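Local coordinates for hypothetical protein (Bacteroides caccae, PDB 4M8R), which is of unknown function but belongs to the DUF4784 family, combining an N-terminal Ig-like domain with a WD40-like beta-propeller domain, at residues W144-H149 with G184-L189; N279-P284 with G298-A303; E40-D45 with I92-A97; K115-Y120 with T373-R378. One frame throughout, in Å; residues are numbered along the deposited sequence.

Contact 1 of 4, residues W144-H149 with G184-L189; sequences WDMSAH and GEWKAL
His149 presses the edge of its imidazole onto a face of the Trp186 indole, the tight part of the contact: CD2 of His149 lies 3.5 Å from CD2 of Trp186. The imidazole and the indole's five-membered ring have planes 79° apart and centroids 4.9 Å apart, which identifies a T-shaped (edge-to-face) pair with the histidine supplying the edge. A CH-pi contact adds to it, because CB of His149 stands over the six-membered ring, 10° off its normal. Met146, modelled as selenomethionine, reaches the rim instead, with its CG in the indole plane and 3.9 Å from CZ2 of Trp186. Placing CG of Trp186 anti to its carbonyl carbon (chi1 -63°) turns the ring toward the 146-149 loop, and Phe152 meets the same indole edge-to-face.

The NE1 edge of the indole is looser and wetter. There NE1 of Trp186 donates in the ring plane to a water 3.1 Å away; that water also accepts from N of Ala148 and donates to O of Asp145. The methyl of Ala148 approaches obliquely, its CB 3.7 Å from NE1 of Trp186. Exposed Asp145 shapes the loop through an Asx turn, its OD1 accepting from N of Ser147 at 3.1 Å. Beyond this, Trp144 just brushes Gly184, while its NE1 is bonded to O of Phe181.

Strands 143-145 and 186-188 belong to successive four-stranded antiparallel sheets of the WD40-like domain, consistent with a contact between neighbouring propeller blades. Its chemistry implies adhesion by aromatic and apolar packing, with one water supplying the polar link.

Contact 2 of 4, residues N279-P284 with G298-A303; sequences NGKWVP and GIEADA
Lys281 and Asp302 run side by side and point the same way, bringing NZ of Lys281 to 3.1 Å from OD1 of Asp302 in a salt bridge. The ammonium meets that oxygen 36° out of the carboxylate plane. A bend at chi2 (-73°) lays the lysine chain along its partner, whose OD2 accepts from N of Ser334. Glu300 crosses Lys281 at about a right angle, stem on stem, with CG of Glu300 3.7 Å from CB of Lys281. With an alanine here, OD1 of Asp302 would probably lose its positive mate and the Glu300 stem part of its support.

Trp282 offers a ring face to Ala303, whose CA stands 4.0 Å from the centroid of the five-membered ring, a CH-pi contact. Pro284 and Ile299 also cross at about a right angle, CD of Pro284 being 4.0 Å from CB of Ile299.

Two backbone bonds hold the segments in register: N of Trp282 to O of Ala301 (2.7 Å) and N of Ala301 to O of Trp282 (3.0 Å), a single antiparallel bridge. Strand 282-288 lies between strands 270-276 and 292-295, while Asp302 and Ala303 form a classic beta bulge opposite Tyr332 of strand 325-333, where the next sheet begins.

Contact 3 of 4, residues E40-D45 with I92-A97; sequences EGDQVD and IFLNRA
Arg96 curls toward the carboxylate of Asp42. Its CB and CG pass OD1 of Asp42 at 3.9 and 3.8 Å, and CD comes to 3.1 Å from the same oxygen. Bends at chi2 and chi3 bring NH1 of Arg96 to 2.6 Å from OD2 of Asp42 in a salt bridge, while NE still lies nearest OD1 and CZ nearest OD2, both at looser range. Both hydrogen bonds from NH1 are weak: the one to OD2 is bent (122°), the one to OD1 of Asp42 straight but 3.3 Å long. The flat groups are 23° from coplanar, and NH2 of Arg96 bonds O of Leu12. A leucine in its place would probably leave the Asp42 carboxylate without its counter-charge and Leu12 O without this donor.

Beside it, Gln43 with Asn95 and Asp45 with Phe93 are hydrogen-bonded antiparallel pairs, N of Phe93 donating to O of Asp45 at 2.8 Å; Val44 with Leu94 is the non-hydrogen-bonded pair between them. CG1 of Val44 packs 3.6 Å from CG2 of Ile92. Phe93 meets Phe191 of the second subunit edge-to-face. Strands 43-50 and 88-96 are thereby joined as neighbours, an antiparallel pairing consistent with the Ig-like (E-set) family of this domain.

Contact 4 of 4, residues K115-Y120 with T373-R378; sequences KDFRLY and TNRLDR. With EDO (1,2-ethanediol), chain H.
Phe117 packs its ring against the type I beta turn Arg375-Arg378, where the WD40-like propeller probably closes. Strand 118-123 lies in one sheet beside the chain's last strand, 419-422, an arrangement consistent with the ring closure known from beta-propellers.

Apolar packing dominates. CZ of Phe117 is 3.7 Å from CB of Leu376, and CB of Phe117 is 3.6 Å from CG of Arg375. With CG of Arg375 anti to its own N (chi1 -155°), the arginine stem slides past the phenylalanine in the opposite direction. A looser methyl contact follows, CD1 of Leu119 lying 4.3 Å from CG2 of Thr373. Trp421 of the last strand touches Phe117, Leu119 and Arg375, filling in beside both segments.

Polar groups also meet the ring. N of Leu376 stands 3.8 Å above its plane, toward the rim, and CG of Asp377 approaches CD1 of Phe117 obliquely, though the placing of that carboxylate is less sure. The turn is closed by N of Arg378 bonding O of Arg375 at 3.1 Å.

Charges serve other partners. NH1 of Arg375 forms a salt bridge with Glu135 of the third subunit and its NH2 bonds OH of Tyr408, tying the turn to the assembly. Asp116 grips Arg118 within its own segment: NE of Arg118 points straight (179°) at OD2 of Asp116, 3.0 Å away and in the guanidinium plane.

In the fold
Contact 3 comes first along the chain, within the Ig-like domain; contact 4 then opens, and contacts 1 and 2 are nested in turn inside the long loop that it closes. Contacts 1 and 4 touch, CZ3 of Trp144 lying 3.8 Å from CE2 of Tyr120, and strands 118-123 and 143-145 lie in one four-stranded sheet, with 128-133 between them. Contact 2 stands apart within the same WD40-like domain, its centre 32 Å from that of contact 1 and 30 Å from that of contact 4. Contact 3 is farthest from contact 2, 55 Å between centres on opposite sides of the chain's centre. Three contacts thus join parts of a probable propeller, while one pairs strands of a separate domain.

Contact 1 of 4, residues W144-H149 with G184-L189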
loop_
_atom_site.group_PDB
_atom_site.type_symbol
_atom_site.label_atom_id
_atom_site.label_comp_id
_atom_site.label_asym_id
_atom_site.label_seq_id
_atom_site.Cartn_x
_atom_site.Cartn_y
_atom_site.Cartn_z
ATOM N N TRP A 144 -1.873 -2.278 36.219
ATOM C CA TRP A 144 -2.002 -0.817 36.127
ATOM C C TRP A 144 -3.090 -0.322 37.075
ATOM O O TRP A 144 -4.172 -0.910 37.153
ATOM C CB TRP A 144 -2.342 -0.381 34.700
ATOM C CG TRP A 144 -1.227 -0.548 33.723
ATOM C CD1 TRP A 144 -0.368 0.416 33.289
ATOM C CD2 TRP A 144 -0.852 -1.753 33.048
ATOM N NE1 TRP A 144 0.522 -0.111 32.382
ATOM C CE2 TRP A 144 0.248 -1.442 32.216
ATOM C CE3 TRP A 144 -1.335 -3.070 33.069
ATOM C CZ2 TRP A 144 0.871 -2.395 31.413
ATOM C CZ3 TRP A 144 -0.712 -4.019 32.272
ATOM C CH2 TRP A 144 0.380 -3.674 31.451
ATOM N N ASP A 145 -2.795 0.763 37.786
ATOM C CA ASP A 145 -3.703 1.302 38.791
ATOM C C ASP A 145 -4.846 2.052 38.116
ATOM O O ASP A 145 -4.612 2.933 37.289
ATOM C CB ASP A 145 -2.937 2.225 39.742
ATOM C CG ASP A 145 -3.828 2.877 40.785
ATOM O OD1 ASP A 145 -4.897 2.317 41.128
ATOM O OD2 ASP A 145 -3.441 3.959 41.267
HETATM N N MSE A 146 -6.077 1.705 38.486
HETATM C CA MSE A 146 -7.267 2.243 37.839
HETATM C C MSE A 146 -8.051 3.125 38.770
HETATM O O MSE A 146 -9.226 3.401 38.523
HETATM C CB MSE A 146 -8.109 1.045 37.411
HETATM C CG MSE A 146 -8.892 1.304 36.130
HETATM SE SE MSE A 146 -10.166 -0.168 35.797
HETATM C CE MSE A 146 -11.327 0.022 37.368
ATOM N N SER A 147 -7.410 3.602 39.838
ATOM C CA SER A 147 -8.121 4.292 40.923
ATOM C C SER A 147 -8.494 5.744 40.610
ATOM O O SER A 147 -9.353 6.316 41.278
ATOM C CB SER A 147 -7.304 4.236 42.217
ATOM O OG SER A 147 -6.049 4.870 42.054
ATOM N N ALA A 148 -7.845 6.343 39.616
ATOM C CA ALA A 148 -8.228 7.675 39.147
ATOM C C ALA A 148 -9.592 7.637 38.449
ATOM O O ALA A 148 -10.351 8.602 38.510
ATOM C CB ALA A 148 -7.165 8.236 38.213
ATOM N N HIS A 149 -9.893 6.524 37.780
ATOM C CA HIS A 149 -11.205 6.305 37.164
ATOM C C HIS A 149 -11.689 4.887 37.487
ATOM O O HIS A 149 -11.697 4.017 36.617
ATOM C CB HIS A 149 -11.140 6.529 35.648
ATOM C CG HIS A 149 -10.794 7.933 35.263
ATOM N ND1 HIS A 149 -11.646 8.995 35.477
ATOM C CD2 HIS A 149 -9.682 8.452 34.689
ATOM C CE1 HIS A 149 -11.075 10.107 35.049
ATOM N NE2 HIS A 149 -9.883 9.805 34.566
ATOM N N GLY A 184 0.932 4.620 32.380
ATOM C CA GLY A 184 -0.161 4.455 33.338
ATOM C C GLY A 184 -0.997 5.716 33.513
ATOM O O GLY A 184 -1.823 5.792 34.423
ATOM N N GLU A 185 -0.805 6.691 32.626
ATOM C CA GLU A 185 -1.520 7.962 32.696
ATOM C C GLU A 185 -2.795 7.946 31.857
ATOM O O GLU A 185 -2.896 7.223 30.860
ATOM C CB GLU A 185 -0.621 9.108 32.234
ATOM C CG GLU A 185 0.383 9.565 33.281
ATOM C CD GLU A 185 1.333 10.633 32.764
ATOM O OE1 GLU A 185 1.338 10.898 31.542
ATOM O OE2 GLU A 185 2.084 11.202 33.584
ATOM N N TRP A 186 -3.752 8.769 32.273
ATOM C CA TRP A 186 -5.051 8.879 31.616
ATOM C C TRP A 186 -5.090 10.112 30.721
ATOM O O TRP A 186 -4.650 11.181 31.130
ATOM C CB TRP A 186 -6.150 8.989 32.666
ATOM C CG TRP A 186 -6.255 7.793 33.537
ATOM C CD1 TRP A 186 -5.610 7.579 34.722
ATOM C CD2 TRP A 186 -7.053 6.629 33.297
ATOM N NE1 TRP A 186 -5.961 6.353 35.234
ATOM C CE2 TRP A 186 -6.848 5.753 34.379
ATOM C CE3 TRP A 186 -7.925 6.244 32.273
ATOM C CZ2 TRP A 186 -7.479 4.514 34.463
ATOM C CZ3 TRP A 186 -8.552 5.017 32.360
ATOM C CH2 TRP A 186 -8.326 4.165 33.446
ATOM N N LYS A 187 -5.623 9.959 29.510
ATOM C CA LYS A 187 -5.785 11.076 28.579
ATOM C C LYS A 187 -7.245 11.213 28.188
ATOM O O LYS A 187 -7.857 10.245 27.747
ATOM C CB LYS A 187 -4.969 10.833 27.306
ATOM C CG LYS A 187 -3.500 10.507 27.520
ATOM C CD LYS A 187 -2.748 11.650 28.176
ATOM C CE LYS A 187 -1.254 11.361 28.207
ATOM N NZ LYS A 187 -0.555 12.227 29.195
ATOM N N ALA A 188 -7.806 12.407 28.342
ATOM C CA ALA A 188 -9.159 12.670 27.861
ATOM C C ALA A 188 -9.173 12.644 26.340
ATOM O O ALA A 188 -8.236 13.130 25.704
ATOM C CB ALA A 188 -9.657 14.011 28.364
ATOM N N LEU A 189 -10.225 12.066 25.763
ATOM C CA LEU A 189 -10.341 11.949 24.311
ATOM C C LEU A 189 -11.298 12.960 23.684
ATOM O O LEU A 189 -11.208 13.225 22.489
ATOM C CB LEU A 189 -10.750 10.525 23.925
ATOM C CG LEU A 189 -9.696 9.450 24.215
ATOM C CD1 LEU A 189 -10.233 8.071 23.869
ATOM C CD2 LEU A 189 -8.404 9.715 23.460
HETATM O O HOH W 1 -5.194 5.644 38.186
#

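Contact 2 of 4, residues N279-P284 with G298-A303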
loop_
_atom_site.group_PDB
_atom_site.type_symbol
_atom_site.label_atom_id
_atom_site.label_comp_id
_atom_site.label_asym_id
_atom_site.label_seq_id
_atom_site.Cartn_x
_atom_site.Cartn_y
_atom_site.Cartn_z
ATOM N N ASN A 279 -36.006 -2.595 35.031
ATOM C CA ASN A 279 -36.291 -3.908 35.622
ATOM C C ASN A 279 -35.204 -4.980 35.399
ATOM O O ASN A 279 -35.422 -6.150 35.712
ATOM C CB ASN A 279 -37.652 -4.430 35.124
ATOM C CG ASN A 279 -37.688 -4.661 33.617
ATOM O OD1 ASN A 279 -36.807 -4.216 32.882
ATOM N ND2 ASN A 279 -38.715 -5.361 33.152
ATOM N N GLY A 280 -34.051 -4.593 34.855
ATOM C CA GLY A 280 -32.933 -5.527 34.657
ATOM C C GLY A 280 -32.950 -6.293 33.341
ATOM O O GLY A 280 -32.050 -7.094 33.076
ATOM N N LYS A 281 -33.976 -6.064 32.524
ATOM C CA LYS A 281 -34.058 -6.649 31.186
ATOM C C LYS A 281 -33.292 -5.784 30.185
ATOM O O LYS A 281 -33.003 -4.619 30.458
ATOM C CB LYS A 281 -35.517 -6.788 30.752
ATOM C CG LYS A 281 -36.304 -7.816 31.545
ATOM C CD LYS A 281 -35.904 -9.239 31.181
ATOM C CE LYS A 281 -36.878 -10.251 31.765
ATOM N NZ LYS A 281 -36.614 -11.624 31.256
ATOM N N TRP A 282 -32.975 -6.363 29.028
ATOM C CA TRP A 282 -32.177 -5.689 28.002
ATOM C C TRP A 282 -32.871 -5.750 26.639
ATOM O O TRP A 282 -33.548 -6.728 26.324
ATOM C CB TRP A 282 -30.793 -6.338 27.880
ATOM C CG TRP A 282 -29.922 -6.249 29.113
ATOM C CD1 TRP A 282 -30.126 -6.873 30.308
ATOM C CD2 TRP A 282 -28.690 -5.527 29.245
ATOM N NE1 TRP A 282 -29.109 -6.571 31.183
ATOM C CE2 TRP A 282 -28.215 -5.747 30.556
ATOM C CE3 TRP A 282 -27.947 -4.709 28.385
ATOM C CZ2 TRP A 282 -27.031 -5.178 31.030
ATOM C CZ3 TRP A 282 -26.769 -4.143 28.856
ATOM C CH2 TRP A 282 -26.325 -4.382 30.168
ATOM N N VAL A 283 -32.682 -4.713 25.829
ATOM C CA VAL A 283 -33.214 -4.687 24.462
ATOM C C VAL A 283 -32.119 -4.321 23.460
ATOM O O VAL A 283 -31.204 -3.567 23.792
ATOM C CB VAL A 283 -34.383 -3.688 24.306
ATOM C CG1 VAL A 283 -35.566 -4.112 25.164
ATOM C CG2 VAL A 283 -33.951 -2.267 24.648
ATOM N N PRO A 284 -32.211 -4.857 22.232
ATOM C CA PRO A 284 -31.325 -4.404 21.170
ATOM C C PRO A 284 -31.804 -3.072 20.599
ATOM O O PRO A 284 -33.010 -2.871 20.420
ATOM C CB PRO A 284 -31.417 -5.521 20.129
ATOM C CG PRO A 284 -32.735 -6.164 20.359
ATOM C CD PRO A 284 -33.150 -5.893 21.772
ATOM N N GLY A 298 -39.363 -6.990 19.527
ATOM C CA GLY A 298 -39.642 -8.410 19.748
ATOM C C GLY A 298 -38.677 -9.154 20.659
ATOM O O GLY A 298 -38.914 -10.315 20.985
ATOM N N ILE A 299 -37.595 -8.496 21.076
ATOM C CA ILE A 299 -36.598 -9.120 21.947
ATOM C C ILE A 299 -36.441 -8.346 23.258
ATOM O O ILE A 299 -36.140 -7.149 23.255
ATOM C CB ILE A 299 -35.221 -9.224 21.250
ATOM C CG1 ILE A 299 -35.294 -10.177 20.046
ATOM C CG2 ILE A 299 -34.150 -9.698 22.229
ATOM C CD1 ILE A 299 -35.632 -9.500 18.734
ATOM N N GLU A 300 -36.656 -9.047 24.368
ATOM C CA GLU A 300 -36.384 -8.523 25.703
ATOM C C GLU A 300 -35.728 -9.645 26.512
ATOM O O GLU A 300 -36.392 -10.606 26.907
ATOM C CB GLU A 300 -37.671 -8.034 26.370
ATOM C CG GLU A 300 -37.446 -7.220 27.638
ATOM C CD GLU A 300 -38.673 -6.424 28.059
ATOM O OE1 GLU A 300 -39.716 -7.044 28.365
ATOM O OE2 GLU A 300 -38.589 -5.177 28.096
ATOM N N ALA A 301 -34.422 -9.520 26.741
ATOM C CA ALA A 301 -33.616 -10.608 27.299
ATOM C C ALA A 301 -32.906 -10.203 28.591
ATOM O O ALA A 301 -33.003 -9.059 29.034
ATOM C CB ALA A 301 -32.601 -11.071 26.266
ATOM N N ASP A 302 -32.193 -11.153 29.188
ATOM C CA ASP A 302 -31.502 -10.929 30.461
ATOM C C ASP A 302 -30.089 -10.383 30.291
ATOM O O ASP A 302 -29.505 -9.883 31.249
ATOM C CB ASP A 302 -31.482 -12.220 31.280
ATOM C CG ASP A 302 -32.873 -12.671 31.672
ATOM O OD1 ASP A 302 -33.655 -11.823 32.144
ATOM O OD2 ASP A 302 -33.184 -13.870 31.510
ATOM N N ALA A 303 -29.540 -10.498 29.084
ATOM C CA ALA A 303 -28.306 -9.794 28.717
ATOM C C ALA A 303 -28.154 -9.770 27.201
ATOM O O ALA A 303 -28.506 -10.738 26.516
ATOM C CB ALA A 303 -27.087 -10.443 29.358
#

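Contact 3 of 4, residues E40-D45 with I92-A97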
loop_
_atom_site.group_PDB
_atom_site.type_symbol
_atom_site.label_atom_id
_atom_site.label_comp_id
_atom_site.label_asym_id
_atom_site.label_seq_id
_atom_site.Cartn_x
_atom_site.Cartn_y
_atom_site.Cartn_z
ATOM N N GLU A 40 6.967 32.844 29.729
ATOM C CA GLU A 40 5.688 32.143 29.807
ATOM C C GLU A 40 5.214 31.859 28.392
ATOM O O GLU A 40 5.171 32.760 27.553
ATOM C CB GLU A 40 4.623 32.992 30.508
ATOM C CG GLU A 40 4.845 33.238 31.993
ATOM C CD GLU A 40 3.908 34.303 32.550
ATOM O OE1 GLU A 40 2.711 34.309 32.177
ATOM O OE2 GLU A 40 4.364 35.137 33.364
ATOM N N GLY A 41 4.878 30.607 28.125
ATOM C CA GLY A 41 4.373 30.229 26.815
ATOM C C GLY A 41 5.422 29.637 25.894
ATOM O O GLY A 41 5.072 29.109 24.841
ATOM N N ASP A 42 6.700 29.729 26.267
ATOM C CA ASP A 42 7.756 29.040 25.528
ATOM C C ASP A 42 7.418 27.560 25.460
ATOM O O ASP A 42 6.985 26.972 26.452
ATOM C CB ASP A 42 9.129 29.222 26.188
ATOM C CG ASP A 42 9.739 30.588 25.917
ATOM O OD1 ASP A 42 9.052 31.455 25.344
ATOM O OD2 ASP A 42 10.914 30.806 26.287
ATOM N N GLN A 43 7.583 26.974 24.277
ATOM C CA GLN A 43 7.356 25.549 24.086
ATOM C C GLN A 43 8.666 24.881 23.683
ATOM O O GLN A 43 9.668 25.553 23.421
ATOM C CB GLN A 43 6.260 25.317 23.047
ATOM C CG GLN A 43 4.954 26.034 23.391
ATOM C CD GLN A 43 3.749 25.550 22.594
ATOM O OE1 GLN A 43 3.746 24.449 22.041
ATOM N NE2 GLN A 43 2.709 26.377 22.541
ATOM N N VAL A 44 8.661 23.555 23.671
ATOM C CA VAL A 44 9.838 22.792 23.307
ATOM C C VAL A 44 9.453 21.760 22.256
ATOM O O VAL A 44 8.463 21.047 22.415
ATOM C CB VAL A 44 10.451 22.106 24.542
ATOM C CG1 VAL A 44 11.632 21.232 24.149
ATOM C CG2 VAL A 44 10.882 23.148 25.571
ATOM N N ASP A 45 10.247 21.696 21.188
ATOM C CA ASP A 45 10.016 20.786 20.062
ATOM C C ASP A 45 11.144 19.771 19.939
ATOM O O ASP A 45 12.301 20.079 20.222
ATOM C CB ASP A 45 9.958 21.567 18.746
ATOM C CG ASP A 45 8.640 22.266 18.529
ATOM O OD1 ASP A 45 7.577 21.675 18.838
ATOM O OD2 ASP A 45 8.672 23.406 18.024
ATOM N N ILE A 92 16.654 18.981 20.362
ATOM C CA ILE A 92 15.700 19.662 21.228
ATOM C C ILE A 92 15.745 21.161 20.956
ATOM O O ILE A 92 16.802 21.784 21.059
ATOM C CB ILE A 92 16.028 19.380 22.705
ATOM C CG1 ILE A 92 15.991 17.874 22.965
ATOM C CG2 ILE A 92 15.049 20.085 23.632
ATOM C CD1 ILE A 92 16.562 17.465 24.302
ATOM N N PHE A 93 14.589 21.728 20.610
ATOM C CA PHE A 93 14.483 23.134 20.227
ATOM C C PHE A 93 13.598 23.919 21.184
ATOM O O PHE A 93 12.524 23.457 21.563
ATOM C CB PHE A 93 13.866 23.253 18.830
ATOM C CG PHE A 93 14.691 22.644 17.740
ATOM C CD1 PHE A 93 15.665 23.389 17.093
ATOM C CD2 PHE A 93 14.480 21.333 17.343
ATOM C CE1 PHE A 93 16.420 22.832 16.079
ATOM C CE2 PHE A 93 15.234 20.769 16.329
ATOM C CZ PHE A 93 16.205 21.519 15.697
ATOM N N LEU A 94 14.032 25.122 21.540
ATOM C CA LEU A 94 13.159 26.074 22.218
ATOM C C LEU A 94 12.298 26.767 21.167
ATOM O O LEU A 94 12.818 27.275 20.178
ATOM C CB LEU A 94 13.974 27.119 22.972
ATOM C CG LEU A 94 13.163 28.087 23.836
ATOM C CD1 LEU A 94 12.414 27.342 24.927
ATOM C CD2 LEU A 94 14.073 29.148 24.438
ATOM N N ASN A 95 10.987 26.783 21.385
ATOM C CA ASN A 95 10.041 27.364 20.434
ATOM C C ASN A 95 9.315 28.543 21.071
ATOM O O ASN A 95 8.470 28.353 21.944
ATOM C CB ASN A 95 9.043 26.289 19.972
ATOM C CG ASN A 95 8.067 26.790 18.919
ATOM O OD1 ASN A 95 8.184 27.908 18.417
ATOM N ND2 ASN A 95 7.090 25.955 18.581
ATOM N N ARG A 96 9.665 29.756 20.645
ATOM C CA ARG A 96 8.993 30.968 21.102
ATOM C C ARG A 96 8.187 31.563 19.952
ATOM O O ARG A 96 8.723 32.322 19.142
ATOM C CB ARG A 96 10.015 31.981 21.652
ATOM C CG ARG A 96 9.414 33.321 22.074
ATOM C CD ARG A 96 9.848 33.753 23.464
ATOM N NE ARG A 96 11.204 34.301 23.508
ATOM C CZ ARG A 96 12.188 33.897 24.314
ATOM N NH1 ARG A 96 12.023 32.908 25.188
ATOM N NH2 ARG A 96 13.365 34.502 24.242
ATOM N N ALA A 97 6.900 31.217 19.897
ATOM C CA ALA A 97 6.003 31.640 18.814
ATOM C C ALA A 97 6.529 31.149 17.456
ATOM O O ALA A 97 6.603 29.942 17.222
ATOM C CB ALA A 97 5.802 33.156 18.841
#

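Contact 4 of 4, residues K115-Y120 with T373-R378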
loop_
_atom_site.group_PDB
_atom_site.type_symbol
_atom_site.label_atom_id
_atom_site.label_comp_id
_atom_site.label_asym_id
_atom_site.label_seq_id
_atom_site.Cartn_x
_atom_site.Cartn_y
_atom_site.Cartn_z
ATOM N N LYS A 115 4.018 -5.409 19.666
ATOM C CA LYS A 115 2.863 -5.499 18.769
ATOM C C LYS A 115 2.020 -6.768 18.953
ATOM O O LYS A 115 0.941 -6.875 18.372
ATOM C CB LYS A 115 3.312 -5.393 17.311
ATOM C CG LYS A 115 4.180 -4.177 17.003
ATOM C CD LYS A 115 4.514 -4.090 15.514
ATOM C CE LYS A 115 5.954 -3.655 15.254
ATOM N NZ LYS A 115 6.292 -2.325 15.841
ATOM N N ASP A 116 2.497 -7.718 19.754
ATOM C CA ASP A 116 1.737 -8.944 20.012
ATOM C C ASP A 116 0.493 -8.653 20.848
ATOM O O ASP A 116 0.540 -7.868 21.796
ATOM C CB ASP A 116 2.596 -10.013 20.706
ATOM C CG ASP A 116 3.035 -9.607 22.111
ATOM O OD1 ASP A 116 3.727 -8.574 22.240
ATOM O OD2 ASP A 116 2.701 -10.329 23.080
ATOM N N PHE A 117 -0.617 -9.296 20.493
ATOM C CA PHE A 117 -1.871 -9.092 21.200
ATOM C C PHE A 117 -1.861 -9.776 22.558
ATOM O O PHE A 117 -1.440 -10.913 22.677
ATOM C CB PHE A 117 -3.060 -9.572 20.356
ATOM C CG PHE A 117 -3.598 -8.516 19.444
ATOM C CD1 PHE A 117 -3.062 -8.336 18.178
ATOM C CD2 PHE A 117 -4.617 -7.673 19.868
ATOM C CE1 PHE A 117 -3.539 -7.344 17.342
ATOM C CE2 PHE A 117 -5.104 -6.677 19.039
ATOM C CZ PHE A 117 -4.561 -6.511 17.774
ATOM N N ARG A 118 -2.335 -9.056 23.570
ATOM C CA ARG A 118 -2.347 -9.527 24.952
ATOM C C ARG A 118 -3.732 -9.310 25.551
ATOM O O ARG A 118 -4.431 -8.362 25.188
ATOM C CB ARG A 118 -1.288 -8.775 25.760
ATOM C CG ARG A 118 0.121 -8.967 25.217
ATOM C CD ARG A 118 1.173 -8.153 25.946
ATOM N NE ARG A 118 2.492 -8.374 25.359
ATOM C CZ ARG A 118 3.615 -7.781 25.760
ATOM N NH1 ARG A 118 3.603 -6.921 26.773
ATOM N NH2 ARG A 118 4.763 -8.053 25.148
ATOM N N LEU A 119 -4.134 -10.197 26.454
ATOM C CA LEU A 119 -5.460 -10.132 27.056
ATOM C C LEU A 119 -5.377 -9.482 28.435
ATOM O O LEU A 119 -4.545 -9.872 29.263
ATOM C CB LEU A 119 -6.052 -11.536 27.171
ATOM C CG LEU A 119 -7.526 -11.607 27.550
ATOM C CD1 LEU A 119 -8.413 -11.050 26.448
ATOM C CD2 LEU A 119 -7.900 -13.046 27.866
ATOM N N TYR A 120 -6.244 -8.499 28.672
ATOM C CA TYR A 120 -6.260 -7.746 29.922
ATOM C C TYR A 120 -7.628 -7.843 30.580
ATOM O O TYR A 120 -8.647 -7.765 29.904
ATOM C CB TYR A 120 -5.935 -6.276 29.658
ATOM C CG TYR A 120 -4.594 -6.041 29.008
ATOM C CD1 TYR A 120 -4.438 -6.144 27.630
ATOM C CD2 TYR A 120 -3.477 -5.710 29.771
ATOM C CE1 TYR A 120 -3.210 -5.932 27.031
ATOM C CE2 TYR A 120 -2.242 -5.494 29.181
ATOM C CZ TYR A 120 -2.114 -5.609 27.810
ATOM O OH TYR A 120 -0.888 -5.394 27.221
ATOM N N THR A 373 -14.667 -9.973 23.057
ATOM C CA THR A 373 -13.609 -9.130 22.510
ATOM C C THR A 373 -12.876 -9.860 21.378
ATOM O O THR A 373 -13.047 -11.069 21.213
ATOM C CB THR A 373 -12.650 -8.672 23.627
ATOM O OG1 THR A 373 -11.668 -7.775 23.095
ATOM C CG2 THR A 373 -11.978 -9.871 24.305
ATOM N N ASN A 374 -12.082 -9.123 20.597
ATOM C CA ASN A 374 -11.508 -9.645 19.355
ATOM C C ASN A 374 -9.997 -9.528 19.311
ATOM O O ASN A 374 -9.446 -8.472 19.606
ATOM C CB ASN A 374 -12.062 -8.887 18.150
ATOM C CG ASN A 374 -13.568 -8.978 18.038
ATOM O OD1 ASN A 374 -14.292 -8.401 18.842
ATOM N ND2 ASN A 374 -14.045 -9.690 17.028
ATOM N N ARG A 375 -9.337 -10.613 18.924
ATOM C CA ARG A 375 -7.900 -10.608 18.711
ATOM C C ARG A 375 -7.663 -10.397 17.221
ATOM O O ARG A 375 -7.925 -11.290 16.414
ATOM C CB ARG A 375 -7.275 -11.928 19.173
ATOM C CG ARG A 375 -5.808 -11.776 19.544
ATOM C CD ARG A 375 -4.980 -13.025 19.309
ATOM N NE ARG A 375 -5.388 -14.155 20.135
ATOM C CZ ARG A 375 -4.592 -15.164 20.484
ATOM N NH1 ARG A 375 -3.318 -15.192 20.107
ATOM N NH2 ARG A 375 -5.075 -16.146 21.233
ATOM N N LEU A 376 -7.166 -9.217 16.859
ATOM C CA LEU A 376 -7.148 -8.804 15.455
ATOM C C LEU A 376 -5.990 -9.330 14.612
ATOM O O LEU A 376 -5.958 -9.063 13.418
ATOM C CB LEU A 376 -7.232 -7.278 15.354
ATOM C CG LEU A 376 -8.468 -6.659 16.021
ATOM C CD1 LEU A 376 -8.486 -5.152 15.811
ATOM C CD2 LEU A 376 -9.747 -7.294 15.493
ATOM N N ASP A 377 -5.056 -10.076 15.208
ATOM C CA ASP A 377 -4.072 -10.853 14.414
ATOM C C ASP A 377 -4.629 -12.226 14.010
ATOM O O ASP A 377 -3.975 -12.984 13.304
ATOM C CB ASP A 377 -2.704 -10.993 15.119
ATOM C CG ASP A 377 -2.792 -11.636 16.501
ATOM O OD1 ASP A 377 -3.911 -11.885 16.980
ATOM O OD2 ASP A 377 -1.732 -11.873 17.118
ATOM N N ARG A 378 -5.832 -12.537 14.484
ATOM C CA ARG A 378 -6.617 -13.654 13.972
ATOM C C ARG A 378 -7.671 -13.088 13.041
ATOM O O ARG A 378 -7.946 -11.887 13.068
ATOM C CB ARG A 378 -7.307 -14.399 15.117
ATOM C CG ARG A 378 -6.352 -15.026 16.116
ATOM C CD ARG A 378 -5.570 -16.156 15.472
ATOM N NE ARG A 378 -4.794 -16.924 16.440
ATOM C CZ ARG A 378 -3.573 -16.606 16.867
ATOM N NH1 ARG A 378 -2.945 -15.512 16.429
ATOM N NH2 ARG A 378 -2.970 -17.394 17.747
HETATM C C1 EDO H . -17.741 -6.758 20.816
HETATM O O1 EDO H . -17.189 -5.944 21.855
HETATM C C2 EDO H . -16.597 -7.282 19.959
HETATM O O2 EDO H . -17.067 -8.199 18.961
#